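Local coordinates for DNA ligase D 3'-phosphoesterase domain-containing protein (Methanocella paludicola, PDB 5DMP) that probably removes 3'-phosphates and 3'-terminal ribonucleotides from DNA ends as the phosphoesterase of an archaeal non-homologous end-joining repair pathway, at residues A[6-11]-A[75-80]; A[30-35]-A[48-53]; A[81-86]-A[109-114]. All blocks are in the same frame, centred on the assembly; numbering follows the deposited sequence.

Overall arrangement
All three contacts are antiparallel strand pairs of one curled sheet, differing mainly in depth. Contact 1 is the buried one, its centre about 7 Å from that of the chain, and combines apolar packing with a tyrosine-aspartate hydrogen bond. Contacts 2 and 3 are partly buried and lie on opposite sides of the chain centre. Contacts 1 and 2 bring a histidine to the vanadate, His53 by a hydrogen bond and His11 by close approach. Contact 3 shares strand 72-84 with contact 1, and the two meet where Asp78 probably accepts hydrogen bonds from the backbone N of Lys113 and Lys114; its chemistry is the most ionic, with a salt bridge and a cation-pi stack at the surface.

Contact 1. Residues A[6-11]-A[75-80]; sequences YVIQKH and MVWDIG. With VN4 (oxido(dioxo)vanadium), chain J.
Tyr6 to Lys10 pair with Met75 to Gly80 through a ladder of antiparallel backbone hydrogen bonds, interrupted where Trp77 and Asp78 both face Ile8. There Ile8 O accepts two N-H groups, from Trp77 N at 2.8 Å and from Asp78 N at 3.0 Å, both in its carbonyl plane, and the register slips by one residue.

Among the polar side chains, Tyr6 OH donates to Asp78 OD2 over 2.7 Å. The oxygen lies at the ring edge, and the carboxylate stands almost perpendicular to the ring, 84° between planes. OD2 also receives Leu115 N, while OD1 takes Lys113 N, so this buried carboxylate is gripped at both oxygens. Farther along, a water accepts from both Lys10 NZ and Trp77 NE1, tying the end of the extended lysine to the indole.

Apolar contacts occupy both faces. With its CG anti to the backbone N (chi1 -177°), Trp77 lies alongside Ile8, whose CG2 is 3.8 Å from Trp77 CE3, while Lys10 CD approaches Trp77 CD1 at 3.8 Å. On the other face Val7 CG2 meets Val76 CG1 at 4.0 Å.

That second face also carries Gln9, held by Arg21. His11, bonded to Asp19, brings CE1 within 3.0 Å of vanadate O2. The ladder contains a classic beta bulge, in the sheet that borders the vanadate pocket.

Contact 2. Residues A[30-35]-A[48-53]; sequences SWAVPK and MPTEDH. With VN4 (oxido(dioxo)vanadium), chain J.
Strands 30-33 and 48-53 run antiparallel at 134°, with Ala32 and Met48 forming a hydrogen-bonded pair in which Ala32 N reaches Met48 O at 2.7 Å and Met48 N returns a bond to Ala32 O. Next to it Trp31 and Pro49 form a non-hydrogen-bonded pair, a position where the proline's missing N-H costs no bond. Beyond them Thr50 N donates to Ser30 O in a nearly straight bond, 172° at the hydrogen, although it comes from well above the carbonyl plane.

On the face of Trp31 and Pro49, the pyrrolidine CG lies 4.1 Å from Trp31 CD1, and both side chains also touch Trp132 of strand 132-136. On the other face Thr50 straddles its neighbours: its methyl CG2 packs 3.9 Å from Ala32 CB, while OG1 sits close to Ser30 CB. Met48 folds back at chi2 and chi3, which carries CE across the Pro34 ring, unusually close to Pro34 CD.

The two strands form a beta hairpin whose far end enters the vanadate site through His53. The imidazole is held at both nitrogens: ND1 donates to Glu51 O at 2.7 Å, close to the ring plane, and NE2 donates to vanadate O1, also at 2.7 Å and almost straight at 177°. The first bond fixes the ring's rotation and leaves NE2 aimed at the ligand, which Tyr57 OH binds as well. Ser30 OG lies nearby but is hydrogen-bonded to Leu28 O and Arg21 NH1. A water bridges Ser30 N, Thr50 O and Asp52 OD1 beside this end, and Asp52 also forms a salt bridge with Lys29.

Contact 3. Residues A[81-86]-A[109-114]; sequences TYRNLR and FLEGKK
Glu111 reaches across to Thr81 and Arg83 on the neighbouring strand and binds each with a different carboxylate oxygen. Thr81 OG1 donates to Glu111 OE1 over 2.6 Å, approaching from above the carboxylate plane. Arg83 NE makes a salt bridge to Glu111 OE2 at 3.2 Å, again from above that plane, with the guanidinium and carboxylate turned 75° apart. Thr81 holds OG1 between its backbone N and carbonyl carbon (chi1 57°), a rotamer that brings the hydroxyl to the acid. A water donates to this hydroxyl and to Glu111 O on this solvent side.

The guanidinium of Arg83 is also laid flat on Phe109, the planes only 17° apart. NH2 sits over the ring centre, 3.3 Å from Phe109 CG, while CZ is displaced from it, in an off-centre cation-pi stack. The bend at chi3 turns the arginine's end back toward the second strand, where the ring covers one face and the acid meets its edge. A glutamine in place of Glu111 would probably weaken the hold on Arg83, whose charge would lose its partner here and whose guanidinium would be kept in place mainly by the phenylalanine.

These four side chains stand on the outer face, where Arg83 is exposed, of a regular antiparallel ladder joining strands 72-84 and 105-111 of the curled sheet, with hydrogen-bonded pairs at Thr81-Glu111 and Arg83-Phe109 flanking the non-hydrogen-bonded pair Tyr82-Leu110.

The opposite face, by contrast, is buried and apolar: Leu110 CD2 packs 3.9 Å from Tyr82 CB, and the tyrosine ring leads away to Pro4 and Ile97, its hydroxyl bonded to Glu23 O. Just past the strand, in a short 3-10 segment, Leu85 CD2 makes a looser contact with Phe109 CB, at 4.2 Å, and Asn84 OD1 accepts Arg86 N in an Asx turn.

Contact 1. Residues A[6-11]-A[75-80]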
loop_
_atom_site.group_PDB
_atom_site.type_symbol
_atom_site.label_atom_id
_atom_site.label_comp_id
_atom_site.label_asym_id
_atom_site.label_seq_id
_atom_site.Cartn_x
_atom_site.Cartn_y
_atom_site.Cartn_z
ATOM N N TYR A 6 0.030 7.372 4.194
ATOM C CA TYR A 6 0.181 5.990 3.625
ATOM C C TYR A 6 -1.021 5.232 4.200
ATOM O O TYR A 6 -1.379 5.379 5.420
ATOM C CB TYR A 6 1.535 5.430 4.143
ATOM C CG TYR A 6 1.443 3.985 4.511
ATOM C CD1 TYR A 6 1.284 3.011 3.486
ATOM C CD2 TYR A 6 1.502 3.575 5.841
ATOM C CE1 TYR A 6 1.145 1.646 3.797
ATOM C CE2 TYR A 6 1.359 2.196 6.188
ATOM C CZ TYR A 6 1.199 1.243 5.165
ATOM O OH TYR A 6 1.084 -0.101 5.510
ATOM N N VAL A 7 -1.695 4.459 3.356
ATOM C CA VAL A 7 -2.776 3.585 3.844
ATOM C C VAL A 7 -2.795 2.309 3.000
ATOM O O VAL A 7 -2.452 2.330 1.800
ATOM C CB VAL A 7 -4.150 4.341 3.738
ATOM C CG1 VAL A 7 -4.420 4.830 2.295
ATOM C CG2 VAL A 7 -5.312 3.475 4.318
ATOM N N ILE A 8 -3.198 1.203 3.614
ATOM C CA ILE A 8 -3.543 0.012 2.878
ATOM C C ILE A 8 -4.951 -0.357 3.317
ATOM O O ILE A 8 -5.238 -0.508 4.550
ATOM C CB ILE A 8 -2.595 -1.190 3.236
ATOM C CG1 ILE A 8 -1.169 -0.887 2.638
ATOM C CG2 ILE A 8 -3.226 -2.485 2.651
ATOM C CD1 ILE A 8 -0.039 -1.929 2.936
ATOM N N GLN A 9 -5.810 -0.555 2.331
ATOM C CA GLN A 9 -7.150 -1.081 2.642
ATOM C C GLN A 9 -7.186 -2.528 2.177
ATOM O O GLN A 9 -6.683 -2.851 1.093
ATOM C CB GLN A 9 -8.203 -0.249 1.961
ATOM C CG GLN A 9 -8.493 1.031 2.795
ATOM C CD GLN A 9 -8.927 2.218 1.987
ATOM O OE1 GLN A 9 -8.349 2.571 0.944
ATOM N NE2 GLN A 9 -9.945 2.932 2.518
ATOM N N LYS A 10 -7.744 -3.391 3.021
ATOM C CA LYS A 10 -7.941 -4.807 2.635
ATOM C C LYS A 10 -9.348 -4.850 2.057
ATOM O O LYS A 10 -10.334 -4.309 2.643
ATOM C CB LYS A 10 -7.753 -5.732 3.863
ATOM C CG LYS A 10 -7.881 -7.230 3.500
ATOM C CD LYS A 10 -7.606 -8.063 4.769
ATOM C CE LYS A 10 -7.749 -9.585 4.478
ATOM N NZ LYS A 10 -7.536 -10.288 5.783
ATOM N N HIS A 11 -9.485 -5.475 0.873
ATOM C CA HIS A 11 -10.644 -5.248 0.102
ATOM C C HIS A 11 -11.178 -6.586 -0.366
ATOM O O HIS A 11 -10.544 -7.302 -1.164
ATOM C CB HIS A 11 -10.303 -4.353 -1.074
ATOM C CG HIS A 11 -11.507 -3.756 -1.720
ATOM N ND1 HIS A 11 -11.450 -2.603 -2.469
ATOM C CD2 HIS A 11 -12.798 -4.151 -1.722
ATOM C CE1 HIS A 11 -12.670 -2.302 -2.885
ATOM N NE2 HIS A 11 -13.501 -3.236 -2.457
ATOM N N MET A 75 -11.734 -2.639 4.425
ATOM C CA MET A 75 -11.185 -2.509 5.759
ATOM C C MET A 75 -9.973 -1.609 5.709
ATOM O O MET A 75 -9.146 -1.757 4.802
ATOM C CB MET A 75 -10.715 -3.902 6.238
ATOM C CG MET A 75 -9.789 -3.804 7.458
ATOM S SD MET A 75 -9.008 -5.383 7.894
ATOM C CE MET A 75 -10.462 -6.390 8.284
ATOM N N VAL A 76 -9.798 -0.721 6.682
ATOM C CA VAL A 76 -8.572 0.065 6.738
ATOM C C VAL A 76 -7.609 -0.829 7.478
ATOM O O VAL A 76 -7.685 -1.011 8.698
ATOM C CB VAL A 76 -8.747 1.448 7.440
ATOM C CG1 VAL A 76 -7.379 2.137 7.518
ATOM C CG2 VAL A 76 -9.706 2.290 6.558
ATOM N N TRP A 77 -6.727 -1.443 6.701
ATOM C CA TRP A 77 -5.874 -2.502 7.180
ATOM C C TRP A 77 -4.584 -1.966 7.823
ATOM O O TRP A 77 -4.082 -2.558 8.776
ATOM C CB TRP A 77 -5.650 -3.544 6.016
ATOM C CG TRP A 77 -4.807 -4.754 6.426
ATOM C CD1 TRP A 77 -5.270 -5.985 6.888
ATOM C CD2 TRP A 77 -3.350 -4.856 6.376
ATOM N NE1 TRP A 77 -4.157 -6.845 7.097
ATOM C CE2 TRP A 77 -2.997 -6.159 6.838
ATOM C CE3 TRP A 77 -2.326 -3.959 6.015
ATOM C CZ2 TRP A 77 -1.644 -6.588 6.915
ATOM C CZ3 TRP A 77 -0.969 -4.373 6.080
ATOM C CH2 TRP A 77 -0.661 -5.704 6.554
ATOM N N ASP A 78 -4.000 -0.852 7.315
ATOM C CA ASP A 78 -2.907 -0.212 7.995
ATOM C C ASP A 78 -2.955 1.248 7.578
ATOM O O ASP A 78 -3.507 1.566 6.516
ATOM C CB ASP A 78 -1.524 -0.772 7.550
ATOM C CG ASP A 78 -0.407 -0.360 8.482
ATOM O OD1 ASP A 78 -0.687 0.106 9.626
ATOM O OD2 ASP A 78 0.834 -0.466 8.149
ATOM N N ILE A 79 -2.474 2.136 8.423
ATOM C CA ILE A 79 -2.510 3.565 8.075
ATOM C C ILE A 79 -1.362 4.257 8.847
ATOM O O ILE A 79 -0.870 3.792 9.903
ATOM C CB ILE A 79 -3.902 4.190 8.406
ATOM C CG1 ILE A 79 -4.066 5.549 7.685
ATOM C CG2 ILE A 79 -4.034 4.312 9.958
ATOM C CD1 ILE A 79 -5.528 6.021 7.631
ATOM N N GLY A 80 -0.872 5.348 8.299
ATOM C CA GLY A 80 0.151 6.143 8.971
ATOM C C GLY A 80 0.619 7.173 7.950
ATOM O O GLY A 80 -0.176 7.765 7.223
HETATM V V VN4 J . -11.464 1.285 -4.125
HETATM O O1 VN4 J . -12.583 2.723 -4.727
HETATM O O2 VN4 J . -12.168 0.656 -2.438
HETATM O O3 VN4 J . -9.963 0.707 -5.133
HETATM O O HOH W 1 -4.676 -9.733 6.505
#

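Contact 2. Residues A[30-35]-A[48-53]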
loop_
_atom_site.group_PDB
_atom_site.type_symbol
_atom_site.label_atom_id
_atom_site.label_comp_id
_atom_site.label_asym_id
_atom_site.label_seq_id
_atom_site.Cartn_x
_atom_site.Cartn_y
_atom_site.Cartn_z
ATOM N N SER A 30 -2.712 5.133 -6.112
ATOM C CA SER A 30 -3.244 3.885 -5.595
ATOM C C SER A 30 -2.739 2.732 -6.467
ATOM O O SER A 30 -2.627 2.870 -7.680
ATOM C CB SER A 30 -4.767 3.913 -5.631
ATOM O OG SER A 30 -5.196 4.963 -4.725
ATOM N N TRP A 31 -2.582 1.576 -5.848
ATOM C CA TRP A 31 -2.254 0.343 -6.555
ATOM C C TRP A 31 -3.037 -0.782 -5.920
ATOM O O TRP A 31 -3.191 -0.832 -4.669
ATOM C CB TRP A 31 -0.766 0.010 -6.366
ATOM C CG TRP A 31 0.260 0.911 -7.027
ATOM C CD1 TRP A 31 0.943 0.645 -8.232
ATOM C CD2 TRP A 31 0.790 2.155 -6.541
ATOM N NE1 TRP A 31 1.832 1.680 -8.485
ATOM C CE2 TRP A 31 1.762 2.611 -7.485
ATOM C CE3 TRP A 31 0.548 2.954 -5.392
ATOM C CZ2 TRP A 31 2.495 3.820 -7.303
ATOM C CZ3 TRP A 31 1.216 4.136 -5.233
ATOM C CH2 TRP A 31 2.177 4.600 -6.217
ATOM N N ALA A 32 -3.488 -1.738 -6.733
ATOM C CA ALA A 32 -4.086 -2.939 -6.168
ATOM C C ALA A 32 -2.989 -3.990 -6.012
ATOM O O ALA A 32 -2.266 -4.277 -6.976
ATOM C CB ALA A 32 -5.192 -3.468 -7.088
ATOM N N VAL A 33 -2.899 -4.590 -4.835
ATOM C CA VAL A 33 -1.833 -5.538 -4.544
ATOM C C VAL A 33 -2.490 -6.842 -4.162
ATOM O O VAL A 33 -2.880 -7.045 -2.995
ATOM C CB VAL A 33 -0.894 -4.996 -3.403
ATOM C CG1 VAL A 33 0.257 -6.011 -3.153
ATOM C CG2 VAL A 33 -0.348 -3.603 -3.811
ATOM N N PRO A 34 -2.658 -7.754 -5.139
ATOM C CA PRO A 34 -3.422 -8.996 -4.893
ATOM C C PRO A 34 -3.117 -9.735 -3.623
ATOM O O PRO A 34 -4.079 -10.047 -2.883
ATOM C CB PRO A 34 -3.127 -9.856 -6.142
ATOM C CG PRO A 34 -3.060 -8.805 -7.198
ATOM C CD PRO A 34 -2.403 -7.563 -6.582
ATOM N N LYS A 35 -1.847 -9.954 -3.280
ATOM C CA LYS A 35 -1.542 -10.795 -2.088
ATOM C C LYS A 35 -1.107 -9.932 -0.892
ATOM O O LYS A 35 -0.747 -10.426 0.204
ATOM C CB LYS A 35 -0.383 -11.763 -2.393
ATOM C CG LYS A 35 -0.680 -12.821 -3.480
ATOM C CD LYS A 35 0.267 -14.030 -3.352
ATOM C CE LYS A 35 0.030 -14.763 -2.014
ATOM N NZ LYS A 35 1.185 -15.445 -1.311
ATOM N N MET A 48 -0.779 -3.262 -9.162
ATOM C CA MET A 48 -1.431 -2.753 -10.387
ATOM C C MET A 48 -2.055 -1.354 -10.120
ATOM O O MET A 48 -2.957 -1.250 -9.298
ATOM C CB MET A 48 -2.516 -3.750 -10.813
ATOM C CG MET A 48 -2.031 -4.914 -11.717
ATOM S SD MET A 48 -0.713 -5.947 -11.046
ATOM C CE MET A 48 -1.566 -6.649 -9.634
ATOM N N PRO A 49 -1.592 -0.313 -10.816
ATOM C CA PRO A 49 -2.130 1.041 -10.640
ATOM C C PRO A 49 -3.632 1.109 -10.820
ATOM O O PRO A 49 -4.218 0.460 -11.714
ATOM C CB PRO A 49 -1.441 1.869 -11.702
ATOM C CG PRO A 49 -0.255 1.047 -12.124
ATOM C CD PRO A 49 -0.592 -0.376 -11.889
ATOM N N THR A 50 -4.275 1.850 -9.918
ATOM C CA THR A 50 -5.706 2.052 -10.009
ATOM C C THR A 50 -5.954 3.543 -9.980
ATOM O O THR A 50 -5.031 4.375 -9.987
ATOM C CB THR A 50 -6.475 1.312 -8.882
ATOM O OG1 THR A 50 -6.019 1.813 -7.621
ATOM C CG2 THR A 50 -6.192 -0.192 -8.943
ATOM N N GLU A 51 -7.210 3.933 -9.929
ATOM C CA GLU A 51 -7.527 5.338 -9.958
ATOM C C GLU A 51 -7.011 6.101 -8.775
ATOM O O GLU A 51 -7.119 5.614 -7.597
ATOM C CB GLU A 51 -9.075 5.470 -9.825
ATOM C CG GLU A 51 -9.870 5.265 -11.055
ATOM C CD GLU A 51 -9.402 6.116 -12.200
ATOM O OE1 GLU A 51 -9.441 7.370 -12.105
ATOM O OE2 GLU A 51 -9.009 5.503 -13.208
ATOM N N ASP A 52 -6.644 7.356 -9.005
ATOM C CA ASP A 52 -6.370 8.232 -7.880
ATOM C C ASP A 52 -7.607 8.352 -6.986
ATOM O O ASP A 52 -8.735 8.335 -7.502
ATOM C CB ASP A 52 -6.039 9.657 -8.333
ATOM C CG ASP A 52 -4.753 9.747 -9.116
ATOM O OD1 ASP A 52 -4.008 8.739 -9.251
ATOM O OD2 ASP A 52 -4.511 10.862 -9.600
ATOM N N HIS A 53 -7.406 8.426 -5.674
ATOM C CA HIS A 53 -8.530 8.550 -4.697
ATOM C C HIS A 53 -8.387 9.860 -3.948
ATOM O O HIS A 53 -7.306 10.381 -3.806
ATOM C CB HIS A 53 -8.556 7.345 -3.732
ATOM C CG HIS A 53 -9.236 6.150 -4.316
ATOM N ND1 HIS A 53 -8.781 5.501 -5.462
ATOM C CD2 HIS A 53 -10.392 5.538 -3.967
ATOM C CE1 HIS A 53 -9.613 4.512 -5.754
ATOM N NE2 HIS A 53 -10.588 4.503 -4.857
HETATM V V VN4 J . -11.464 1.285 -4.125
HETATM O O1 VN4 J . -12.583 2.723 -4.727
HETATM O O2 VN4 J . -12.168 0.656 -2.438
HETATM O O3 VN4 J . -9.963 0.707 -5.133
HETATM O O HOH W 2 -3.472 6.286 -8.665
#

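Contact 3. Residues A[81-86]-A[109-114]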
loop_
_atom_site.group_PDB
_atom_site.type_symbol
_atom_site.label_atom_id
_atom_site.label_comp_id
_atom_site.label_asym_id
_atom_site.label_seq_id
_atom_site.Cartn_x
_atom_site.Cartn_y
_atom_site.Cartn_z
ATOM N N THR A 81 1.913 7.384 7.927
ATOM C CA THR A 81 2.516 8.361 7.045
ATOM C C THR A 81 3.729 7.692 6.396
ATOM O O THR A 81 3.968 6.485 6.643
ATOM C CB THR A 81 3.002 9.618 7.860
ATOM O OG1 THR A 81 3.919 9.223 8.883
ATOM C CG2 THR A 81 1.791 10.330 8.559
ATOM N N TYR A 82 4.466 8.410 5.552
ATOM C CA TYR A 82 5.697 7.834 5.002
ATOM C C TYR A 82 6.694 8.939 4.772
ATOM O O TYR A 82 6.315 10.118 4.760
ATOM C CB TYR A 82 5.368 7.105 3.655
ATOM C CG TYR A 82 5.017 8.034 2.515
ATOM C CD1 TYR A 82 6.016 8.502 1.653
ATOM C CD2 TYR A 82 3.670 8.410 2.271
ATOM C CE1 TYR A 82 5.713 9.321 0.573
ATOM C CE2 TYR A 82 3.359 9.264 1.205
ATOM C CZ TYR A 82 4.347 9.713 0.386
ATOM O OH TYR A 82 4.017 10.532 -0.644
ATOM N N ARG A 83 7.950 8.567 4.575
ATOM C CA ARG A 83 9.006 9.519 4.279
ATOM C C ARG A 83 9.607 9.082 2.948
ATOM O O ARG A 83 9.779 7.883 2.668
ATOM C CB ARG A 83 10.151 9.482 5.353
ATOM C CG ARG A 83 9.699 9.824 6.751
ATOM C CD ARG A 83 10.896 9.866 7.705
ATOM N NE ARG A 83 11.114 8.613 8.472
ATOM C CZ ARG A 83 12.130 7.851 8.215
ATOM N NH1 ARG A 83 12.949 8.172 7.185
ATOM N NH2 ARG A 83 12.368 6.786 8.990
ATOM N N ASN A 84 9.971 10.064 2.129
ATOM C CA ASN A 84 10.513 9.737 0.817
ATOM C C ASN A 84 12.045 9.549 0.977
ATOM O O ASN A 84 12.759 10.537 1.197
ATOM C CB ASN A 84 10.261 10.929 -0.105
ATOM C CG ASN A 84 10.963 10.764 -1.445
ATOM O OD1 ASN A 84 11.484 9.680 -1.777
ATOM N ND2 ASN A 84 10.939 11.820 -2.232
ATOM N N LEU A 85 12.546 8.310 0.835
ATOM C CA LEU A 85 13.978 8.047 1.030
ATOM C C LEU A 85 14.813 8.690 -0.086
ATOM O O LEU A 85 16.023 8.919 0.108
ATOM C CB LEU A 85 14.243 6.532 1.090
ATOM C CG LEU A 85 13.654 5.929 2.386
ATOM C CD1 LEU A 85 13.755 4.434 2.363
ATOM C CD2 LEU A 85 14.345 6.512 3.600
ATOM N N ARG A 86 14.193 8.940 -1.240
ATOM C CA ARG A 86 14.954 9.492 -2.387
ATOM C C ARG A 86 15.317 10.969 -2.277
ATOM O O ARG A 86 16.023 11.484 -3.152
ATOM C CB ARG A 86 14.302 9.138 -3.735
ATOM C CG ARG A 86 14.303 7.618 -3.941
ATOM C CD ARG A 86 13.839 7.194 -5.301
ATOM N NE ARG A 86 14.917 7.490 -6.256
ATOM C CZ ARG A 86 14.772 7.644 -7.574
ATOM N NH1 ARG A 86 13.589 7.510 -8.171
ATOM N NH2 ARG A 86 15.869 7.908 -8.315
ATOM N N PHE A 109 9.997 5.137 3.409
ATOM C CA PHE A 109 9.987 4.512 4.699
ATOM C C PHE A 109 8.523 4.597 5.175
ATOM O O PHE A 109 8.017 5.708 5.399
ATOM C CB PHE A 109 10.868 5.268 5.673
ATOM C CG PHE A 109 11.077 4.489 6.957
ATOM C CD1 PHE A 109 10.084 4.526 7.969
ATOM C CD2 PHE A 109 12.219 3.662 7.122
ATOM C CE1 PHE A 109 10.231 3.769 9.153
ATOM C CE2 PHE A 109 12.391 2.947 8.312
ATOM C CZ PHE A 109 11.384 2.954 9.297
ATOM N N LEU A 110 7.846 3.456 5.286
ATOM C CA LEU A 110 6.427 3.506 5.675
ATOM C C LEU A 110 6.390 3.561 7.229
ATOM O O LEU A 110 7.064 2.771 7.927
ATOM C CB LEU A 110 5.709 2.235 5.232
ATOM C CG LEU A 110 5.656 2.053 3.702
ATOM C CD1 LEU A 110 4.910 0.751 3.374
ATOM C CD2 LEU A 110 5.062 3.288 2.965
ATOM N N GLU A 111 5.581 4.471 7.757
ATOM C CA GLU A 111 5.368 4.584 9.208
ATOM C C GLU A 111 3.923 4.204 9.519
ATOM O O GLU A 111 3.020 5.054 9.741
ATOM C CB GLU A 111 5.622 6.040 9.626
ATOM C CG GLU A 111 7.050 6.480 9.268
ATOM C CD GLU A 111 7.243 7.995 9.211
ATOM O OE1 GLU A 111 6.439 8.737 8.552
ATOM O OE2 GLU A 111 8.240 8.462 9.798
ATOM N N GLY A 112 3.680 2.919 9.519
ATOM C CA GLY A 112 2.367 2.400 9.792
ATOM C C GLY A 112 2.296 1.733 11.179
ATOM O O GLY A 112 3.287 1.773 11.980
ATOM N N LYS A 113 1.183 1.063 11.445
ATOM C CA LYS A 113 1.052 0.229 12.628
ATOM C C LYS A 113 1.458 -1.196 12.295
ATOM O O LYS A 113 1.939 -1.918 13.186
ATOM C CB LYS A 113 -0.379 0.231 13.180
ATOM C CG LYS A 113 -0.927 1.641 13.423
ATOM C CD LYS A 113 -0.302 2.323 14.639
ATOM C CE LYS A 113 -1.292 2.374 15.802
ATOM N NZ LYS A 113 -0.529 2.476 17.072
ATOM N N LYS A 114 1.282 -1.619 11.045
ATOM C CA LYS A 114 1.637 -2.983 10.685
ATOM C C LYS A 114 2.944 -3.044 9.898
ATOM O O LYS A 114 3.778 -3.965 10.099
ATOM C CB LYS A 114 0.531 -3.725 9.950
ATOM C CG LYS A 114 -0.781 -3.859 10.811
ATOM C CD LYS A 114 -1.852 -4.564 10.014
ATOM C CE LYS A 114 -3.194 -4.615 10.806
ATOM N NZ LYS A 114 -4.277 -5.125 9.918
HETATM O O HOH W 3 2.587 7.748 11.193
#